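Local coordinates for trichothecene 3-O-acetyltransferase (Gibberella zeae, PDB 2RKV), which transfers an acetyl group from acetyl coenzyme A to the 3-hydroxyl of trichothecene mycotoxins such as T-2 and deoxynivalenol, as a member of the BAHD acyltransferase superfamily, at residues G100-G105 / K396-R401; L278-G283 / D370-V375. All blocks are in the same frame, centred on the assembly; numbering follows the deposited sequence.

Contact 1: G100-G105 / K396-R401; sequences GMRKAG and KPETVR
Arg-102, on the last turn of helix 98-104, meets Glu-398 side-on in a two-pronged salt bridge that ties the helix to the approach to strand 399-401, an edge strand of the mixed five-stranded sheet of this BAHD enzyme. The two side chains run at about a right angle to each other, yet their flat ends are nearly coplanar, with only 13° between guanidinium and carboxylate. One nitrogen serves each oxygen: Arg-102 NE lies 2.8 Å from Glu-398 OE2, and Arg-102 NH2 is likewise 2.8 Å from Glu-398 OE1. Both bonds are almost straight, both stay in the guanidinium plane, and each oxygen offers its syn lone pair, which fixes the rotation of the carboxylate. Glu-398 reaches this position with CG anti to its backbone N (chi1 177°) and an extended chain beyond, while Arg-102 leaves the helix with an equally stretched chain. Outside the segments, Glu-398 OE2 also accepts from the hydroxyl of Tyr-106, and Arg-102 NH1 pairs with Glu-99, so the guanidinium is shared between two carboxylates. That sharing probably keeps both acids ionised.

A second, lighter link forms where the helix ends. Gly-105 has positive phi and closes a Schellman motif, leaving its carbonyl within range of the Arg-401 side chain. Arg-401 comes to it on a chain bent at chi2 and chi3, bringing the edge of its guanidinium to the oxygen. Its NE is held by the carbonyl of Tyr-106, so two successive carbonyls after the helix face the same arginine. The bond from Arg-401 NH2 to Gly-105 O is weak: it spans 2.9 Å, but its N-H...O angle is just 129°.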
ATOM      1  N   GLY A 100     -20.896  11.092 -11.702  1.00 14.87           N
ATOM      2  CA  GLY A 100     -20.770  11.412 -10.271  1.00 14.73           C
ATOM      3  C   GLY A 100     -19.313  11.444  -9.841  1.00 14.80           C
ATOM      4  O   GLY A 100     -18.874  12.359  -9.125  1.00 14.83           O
ATOM      5  N   MET A 101     -18.565  10.440 -10.295  1.00 14.75           N
ATOM      6  CA  MET A 101     -17.117  10.339 -10.066  0.50 14.11           C
ATOM      7  C   MET A 101     -16.385  11.556 -10.610  1.00 14.57           C
ATOM      8  O   MET A 101     -15.573  12.182  -9.926  1.00 14.42           O
ATOM      9  CB  MET A 101     -16.559   9.092 -10.764  0.50 13.57           C
ATOM     10  CG  MET A 101     -16.789   7.791 -10.034  0.50 12.56           C
ATOM     11  SD  MET A 101     -15.637   7.553  -8.668  0.50  8.35           S
ATOM     12  CE  MET A 101     -16.060   5.882  -8.192  0.50 10.87           C
ATOM     13  N   ARG A 102     -16.658  11.867 -11.872  1.00 14.72           N
ATOM     14  CA  ARG A 102     -15.987  12.980 -12.539  1.00 15.36           C
ATOM     15  C   ARG A 102     -16.277  14.315 -11.853  1.00 15.98           C
ATOM     16  O   ARG A 102     -15.355  15.096 -11.600  1.00 16.52           O
ATOM     17  CB  ARG A 102     -16.359  13.023 -14.023  1.00 15.21           C
ATOM     18  CG  ARG A 102     -15.735  11.886 -14.807  1.00 14.69           C
ATOM     19  CD  ARG A 102     -16.424  11.669 -16.140  1.00 15.27           C
ATOM     20  NE  ARG A 102     -15.714  10.683 -16.946  1.00 15.37           N
ATOM     21  CZ  ARG A 102     -16.106  10.250 -18.140  1.00 16.91           C
ATOM     22  NH1 ARG A 102     -17.227  10.708 -18.686  1.00 16.14           N
ATOM     23  NH2 ARG A 102     -15.374   9.349 -18.786  1.00 16.68           N
ATOM     24  N   LYS A 103     -17.547  14.563 -11.533  1.00 16.50           N
ATOM     25  CA  LYS A 103     -17.944  15.817 -10.881  1.00 16.62           C
ATOM     26  C   LYS A 103     -17.268  16.013  -9.514  1.00 16.71           C
ATOM     27  O   LYS A 103     -16.858  17.131  -9.172  1.00 16.92           O
ATOM     28  CB  LYS A 103     -19.470  15.885 -10.741  1.00 16.92           C
ATOM     29  CG  LYS A 103     -19.991  17.165 -10.114  1.00 17.73           C
ATOM     30  N   ALA A 104     -17.143  14.928  -8.749  1.00 16.47           N
ATOM     31  CA  ALA A 104     -16.570  14.978  -7.404  1.00 15.87           C
ATOM     32  C   ALA A 104     -15.047  14.779  -7.368  1.00 15.49           C
ATOM     33  O   ALA A 104     -14.440  14.846  -6.303  1.00 15.53           O
ATOM     34  CB  ALA A 104     -17.249  13.959  -6.506  1.00 16.00           C
ATOM     35  N   GLY A 105     -14.443  14.526  -8.529  1.00 15.21           N
ATOM     36  CA  GLY A 105     -12.996  14.317  -8.625  1.00 14.77           C
ATOM     37  C   GLY A 105     -12.505  12.994  -8.057  1.00 14.04           C
ATOM     38  O   GLY A 105     -11.400  12.910  -7.515  1.00 14.28           O
ATOM     39  N   LYS A 396      -6.648   3.448 -21.154  1.00 11.61           N
ATOM     40  CA  LYS A 396      -6.017   3.344 -19.844  1.00 11.81           C
ATOM     41  C   LYS A 396      -6.985   3.793 -18.745  1.00 11.49           C
ATOM     42  O   LYS A 396      -7.989   4.461 -19.046  1.00 10.99           O
ATOM     43  CB  LYS A 396      -4.727   4.173 -19.795  1.00 12.65           C
ATOM     44  CG  LYS A 396      -3.708   3.851 -20.885  1.00 14.10           C
ATOM     45  CD  LYS A 396      -3.302   2.389 -20.919  1.00 16.31           C
ATOM     46  CE  LYS A 396      -2.124   2.171 -21.877  1.00 19.09           C
ATOM     47  NZ  LYS A 396      -1.918   0.720 -22.126  1.00 21.78           N
ATOM     48  N   PRO A 397      -6.685   3.449 -17.470  1.00 11.18           N
ATOM     49  CA  PRO A 397      -7.528   3.902 -16.364  1.00 11.74           C
ATOM     50  C   PRO A 397      -7.725   5.412 -16.374  1.00 11.85           C
ATOM     51  O   PRO A 397      -6.783   6.158 -16.665  1.00 12.21           O
ATOM     52  CB  PRO A 397      -6.712   3.514 -15.126  1.00 11.59           C
ATOM     53  CG  PRO A 397      -5.958   2.304 -15.556  1.00 11.76           C
ATOM     54  CD  PRO A 397      -5.555   2.628 -16.982  1.00 11.49           C
ATOM     55  N   GLU A 398      -8.948   5.839 -16.072  1.00 12.08           N
ATOM     56  CA  GLU A 398      -9.269   7.250 -15.905  1.00 12.11           C
ATOM     57  C   GLU A 398      -8.776   7.747 -14.546  1.00 11.79           C
ATOM     58  O   GLU A 398      -8.370   8.912 -14.403  1.00 11.53           O
ATOM     59  CB  GLU A 398     -10.781   7.452 -16.059  1.00 12.78           C
ATOM     60  CG  GLU A 398     -11.254   8.863 -15.828  1.00 13.87           C
ATOM     61  CD  GLU A 398     -12.668   9.086 -16.338  1.00 14.66           C
ATOM     62  OE1 GLU A 398     -13.016   8.546 -17.411  1.00 16.11           O
ATOM     63  OE2 GLU A 398     -13.427   9.808 -15.665  1.00 16.52           O
ATOM     64  N   THR A 399      -8.819   6.852 -13.558  1.00 10.88           N
ATOM     65  CA  THR A 399      -8.201   7.078 -12.256  1.00 11.12           C
ATOM     66  C   THR A 399      -7.818   5.748 -11.604  1.00 10.99           C
ATOM     67  O   THR A 399      -8.307   4.683 -11.999  1.00 11.00           O
ATOM     68  CB  THR A 399      -9.090   7.921 -11.288  1.00 10.99           C
ATOM     69  OG1 THR A 399      -8.286   8.399 -10.194  1.00 12.00           O
ATOM     70  CG2 THR A 399     -10.271   7.098 -10.730  1.00 12.26           C
ATOM     71  N   VAL A 400      -6.939   5.833 -10.608  1.00 11.08           N
ATOM     72  CA  VAL A 400      -6.473   4.678  -9.847  1.00 10.91           C
ATOM     73  C   VAL A 400      -6.525   5.089  -8.383  1.00 11.27           C
ATOM     74  O   VAL A 400      -5.745   5.935  -7.946  1.00 11.47           O
ATOM     75  CB  VAL A 400      -5.025   4.290 -10.225  1.00 11.07           C
ATOM     76  CG1 VAL A 400      -4.565   3.088  -9.413  1.00 10.52           C
ATOM     77  CG2 VAL A 400      -4.913   4.024 -11.735  1.00 10.74           C
ATOM     78  N   ARG A 401      -7.465   4.517  -7.641  1.00 11.04           N
ATOM     79  CA  ARG A 401      -7.748   4.947  -6.270  1.00 11.31           C
ATOM     80  C   ARG A 401      -7.886   3.777  -5.304  1.00 11.14           C
ATOM     81  O   ARG A 401      -8.408   2.713  -5.665  1.00 11.18           O
ATOM     82  CB  ARG A 401      -9.049   5.768  -6.213  1.00 11.47           C
ATOM     83  CG  ARG A 401      -9.118   6.987  -7.135  1.00 11.77           C
ATOM     84  CD  ARG A 401      -8.102   8.069  -6.746  1.00 12.56           C
ATOM     85  NE  ARG A 401      -8.714   9.397  -6.783  1.00 14.33           N
ATOM     86  CZ  ARG A 401      -8.109  10.512  -7.188  1.00 16.05           C
ATOM     87  NH1 ARG A 401      -6.860  10.490  -7.649  1.00 16.40           N
ATOM     88  NH2 ARG A 401      -8.774  11.664  -7.149  1.00 16.87           N
TER

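Contact 2: L278-G283 / D370-V375; sequences LERIDG and DPSTSV
Arg-280 and Ser-372 join the two loops that lead into neighbouring parallel strands, 286-294 and 375-379, of the seven-stranded mixed sheet; the loop 278-283 follows helix 261-277, and the loop 370-375 opens with an Asx turn. The tight part of the contact has a polar and an apolar half. In the polar half Arg-280 presents the end of its guanidinium, NH1 and NH2 together, to the two oxygens of Ser-372. NH1 donates to Ser-372 OG at 3.0 Å, nearly straight and in the guanidinium plane. NH2 reaches Ser-372 O at 2.8 Å, arriving in the carbonyl plane on a lone pair, although that oxygen is tilted 18° from the guanidinium plane. With OG anti to the Ser-372 backbone N (chi1 172°), hydroxyl and carbonyl are placed to receive the two nitrogens. Asp-433 forms a salt bridge with NE, and Arg-430 of strand 423-430 touches both Arg-280 and Ser-372.

The turn that holds the serine is itself well bonded. Asp-370 OD1 accepts from Ser-372 N at 2.9 Å, which makes the Asx turn, and Asp-370 O collects the backbone N of Thr-373 and of Ser-374 as well as the hydroxyl of Ser-374.

On the loose, solvent side, the exposed Glu-279 and Asp-282 do not reach the other loop. Side chains alone span the space, for the nearest CA atoms, those of Ile-281 and Thr-373, are 9.0 Å apart. The apolar half of the tight part is a single point, closer than ordinary van der Waals contact: Ile-281 CD1 meets CG2 of the buried Thr-373 at 3.5 Å.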
ATOM      1  N   LEU A 278      -0.583  20.936  16.978  1.00 18.80           N
ATOM      2  CA  LEU A 278      -0.193  21.914  17.998  1.00 19.73           C
ATOM      3  C   LEU A 278      -1.404  22.550  18.672  1.00 20.66           C
ATOM      4  O   LEU A 278      -1.306  23.047  19.800  1.00 20.97           O
ATOM      5  CB  LEU A 278       0.677  23.015  17.391  1.00 19.40           C
ATOM      6  CG  LEU A 278       2.143  22.685  17.110  1.00 19.37           C
ATOM      7  CD1 LEU A 278       2.744  23.767  16.227  1.00 18.42           C
ATOM      8  CD2 LEU A 278       2.939  22.528  18.407  1.00 19.97           C
ATOM      9  N   GLU A 279      -2.539  22.533  17.975  1.00 21.33           N
ATOM     10  CA  GLU A 279      -3.789  23.072  18.513  1.00 22.41           C
ATOM     11  C   GLU A 279      -4.420  22.186  19.589  1.00 22.61           C
ATOM     12  O   GLU A 279      -5.323  22.628  20.303  1.00 22.80           O
ATOM     13  CB  GLU A 279      -4.787  23.361  17.386  1.00 22.46           C
ATOM     14  CG  GLU A 279      -4.297  24.376  16.357  1.00 24.66           C
ATOM     15  CD  GLU A 279      -3.851  25.695  16.984  1.00 27.60           C
ATOM     16  OE1 GLU A 279      -4.617  26.266  17.791  1.00 27.69           O
ATOM     17  OE2 GLU A 279      -2.734  26.162  16.666  1.00 28.94           O
ATOM     18  N   ARG A 280      -3.941  20.950  19.725  1.00 22.70           N
ATOM     19  CA  ARG A 280      -4.481  20.034  20.739  1.00 23.07           C
ATOM     20  C   ARG A 280      -3.452  19.392  21.665  1.00 23.34           C
ATOM     21  O   ARG A 280      -3.816  18.848  22.708  1.00 23.63           O
ATOM     22  CB  ARG A 280      -5.400  18.976  20.117  1.00 23.10           C
ATOM     23  CG  ARG A 280      -4.730  18.065  19.112  1.00 22.58           C
ATOM     24  CD  ARG A 280      -5.666  16.932  18.717  1.00 22.93           C
ATOM     25  NE  ARG A 280      -5.035  16.040  17.742  1.00 21.42           N
ATOM     26  CZ  ARG A 280      -4.295  14.979  18.054  1.00 22.02           C
ATOM     27  NH1 ARG A 280      -4.083  14.651  19.321  1.00 22.00           N
ATOM     28  NH2 ARG A 280      -3.764  14.235  17.088  1.00 20.73           N
ATOM     29  N   ILE A 281      -2.177  19.432  21.286  1.00 23.38           N
ATOM     30  CA  ILE A 281      -1.101  18.910  22.142  1.00 23.88           C
ATOM     31  C   ILE A 281       0.123  19.838  22.168  1.00 23.29           C
ATOM     32  O   ILE A 281       0.266  20.713  21.316  1.00 23.15           O
ATOM     33  CB  ILE A 281      -0.674  17.457  21.759  1.00 24.13           C
ATOM     34  CG1 ILE A 281      -0.446  17.344  20.247  1.00 24.43           C
ATOM     35  CG2 ILE A 281      -1.697  16.422  22.278  1.00 25.09           C
ATOM     36  CD1 ILE A 281      -0.393  15.926  19.716  1.00 24.57           C
ATOM     37  N   ASP A 282       0.998  19.641  23.154  1.00 23.10           N
ATOM     38  CA  ASP A 282       2.186  20.480  23.304  1.00 22.59           C
ATOM     39  C   ASP A 282       3.237  20.198  22.230  1.00 22.29           C
ATOM     40  O   ASP A 282       3.380  19.064  21.775  1.00 21.72           O
ATOM     41  CB  ASP A 282       2.813  20.301  24.691  1.00 22.76           C
ATOM     42  CG  ASP A 282       3.789  21.413  25.032  0.50 23.03           C
ATOM     43  OD1 ASP A 282       3.343  22.568  25.195  0.50 24.13           O
ATOM     44  OD2 ASP A 282       4.999  21.136  25.127  0.50 23.76           O
ATOM     45  N   GLY A 283       3.981  21.234  21.848  1.00 21.78           N
ATOM     46  CA  GLY A 283       5.079  21.094  20.890  1.00 21.18           C
ATOM     47  C   GLY A 283       6.161  20.111  21.305  1.00 20.94           C
ATOM     48  O   GLY A 283       6.907  19.608  20.462  1.00 20.85           O
ATOM     49  N   ASP A 370       2.592   6.019  17.956  1.00 22.12           N
ATOM     50  CA  ASP A 370       1.415   6.533  18.645  1.00 22.21           C
ATOM     51  C   ASP A 370       0.478   7.169  17.621  1.00 21.87           C
ATOM     52  O   ASP A 370       0.849   8.152  16.974  1.00 21.53           O
ATOM     53  CB  ASP A 370       1.850   7.581  19.672  1.00 22.84           C
ATOM     54  CG  ASP A 370       0.725   8.004  20.605  1.00 24.15           C
ATOM     55  OD1 ASP A 370      -0.378   8.351  20.121  1.00 25.48           O
ATOM     56  OD2 ASP A 370       0.963   8.004  21.830  1.00 26.22           O
ATOM     57  N   PRO A 371      -0.742   6.617  17.463  1.00 21.51           N
ATOM     58  CA  PRO A 371      -1.667   7.139  16.444  1.00 21.25           C
ATOM     59  C   PRO A 371      -2.012   8.623  16.592  1.00 20.67           C
ATOM     60  O   PRO A 371      -2.357   9.277  15.605  1.00 20.83           O
ATOM     61  CB  PRO A 371      -2.921   6.273  16.611  1.00 21.62           C
ATOM     62  CG  PRO A 371      -2.779   5.605  17.960  1.00 22.20           C
ATOM     63  CD  PRO A 371      -1.310   5.471  18.200  1.00 21.67           C
ATOM     64  N   SER A 372      -1.924   9.152  17.811  1.00 19.68           N
ATOM     65  CA  SER A 372      -2.216  10.559  18.046  1.00 18.72           C
ATOM     66  C   SER A 372      -1.187  11.495  17.408  1.00 17.55           C
ATOM     67  O   SER A 372      -1.539  12.579  16.941  1.00 17.47           O
ATOM     68  CB  SER A 372      -2.323  10.838  19.549  1.00 18.86           C
ATOM     69  OG  SER A 372      -2.435  12.231  19.798  1.00 20.95           O
ATOM     70  N   THR A 373       0.074  11.067  17.373  1.00 16.67           N
ATOM     71  CA  THR A 373       1.172  11.950  16.974  1.00 15.99           C
ATOM     72  C   THR A 373       2.025  11.445  15.812  1.00 15.67           C
ATOM     73  O   THR A 373       2.863  12.190  15.298  1.00 15.67           O
ATOM     74  CB  THR A 373       2.136  12.197  18.149  1.00 16.17           C
ATOM     75  OG1 THR A 373       2.561  10.941  18.687  1.00 15.43           O
ATOM     76  CG2 THR A 373       1.459  13.018  19.245  1.00 17.45           C
ATOM     77  N   SER A 374       1.816  10.191  15.417  1.00 14.57           N
ATOM     78  CA  SER A 374       2.611   9.572  14.358  1.00 14.51           C
ATOM     79  C   SER A 374       2.088   9.890  12.957  1.00 13.45           C
ATOM     80  O   SER A 374       1.022  10.483  12.780  1.00 12.71           O
ATOM     81  CB  SER A 374       2.684   8.047  14.543  1.00 14.42           C
ATOM     82  OG  SER A 374       3.388   7.693  15.732  1.00 16.85           O
ATOM     83  N   VAL A 375       2.881   9.504  11.960  1.00 13.12           N
ATOM     84  CA  VAL A 375       2.414   9.404  10.582  1.00 13.79           C
ATOM     85  C   VAL A 375       2.887   8.046  10.097  1.00 13.72           C
ATOM     86  O   VAL A 375       4.056   7.719  10.246  1.00 14.03           O
ATOM     87  CB  VAL A 375       2.999  10.512   9.681  1.00 13.75           C
ATOM     88  CG1 VAL A 375       2.695  10.219   8.200  1.00 14.42           C
ATOM     89  CG2 VAL A 375       2.465  11.881  10.087  1.00 14.53           C
TER

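In the fold
Contact 2 is nested within the chain loop that contact 1 closes: the order is 100-105, 278-283, 370-375, 396-401. The two do not touch; their centres lie 33 Å apart and their nearest atoms about 18 Å. They belong to different sheets, contact 1 to the edge of the five-stranded sheet that includes 20-28 and 399-401, contact 2 to the loops feeding neighbouring strands 286-294 and 375-379 of the seven-stranded one. Those two strands carry residues of the coenzyme A pocket, among them Arg-291 and Ser-378. The chain thus returns from the second sheet to the first after contact 2, so that strand 399-401 joins a sheet otherwise built from earlier residues.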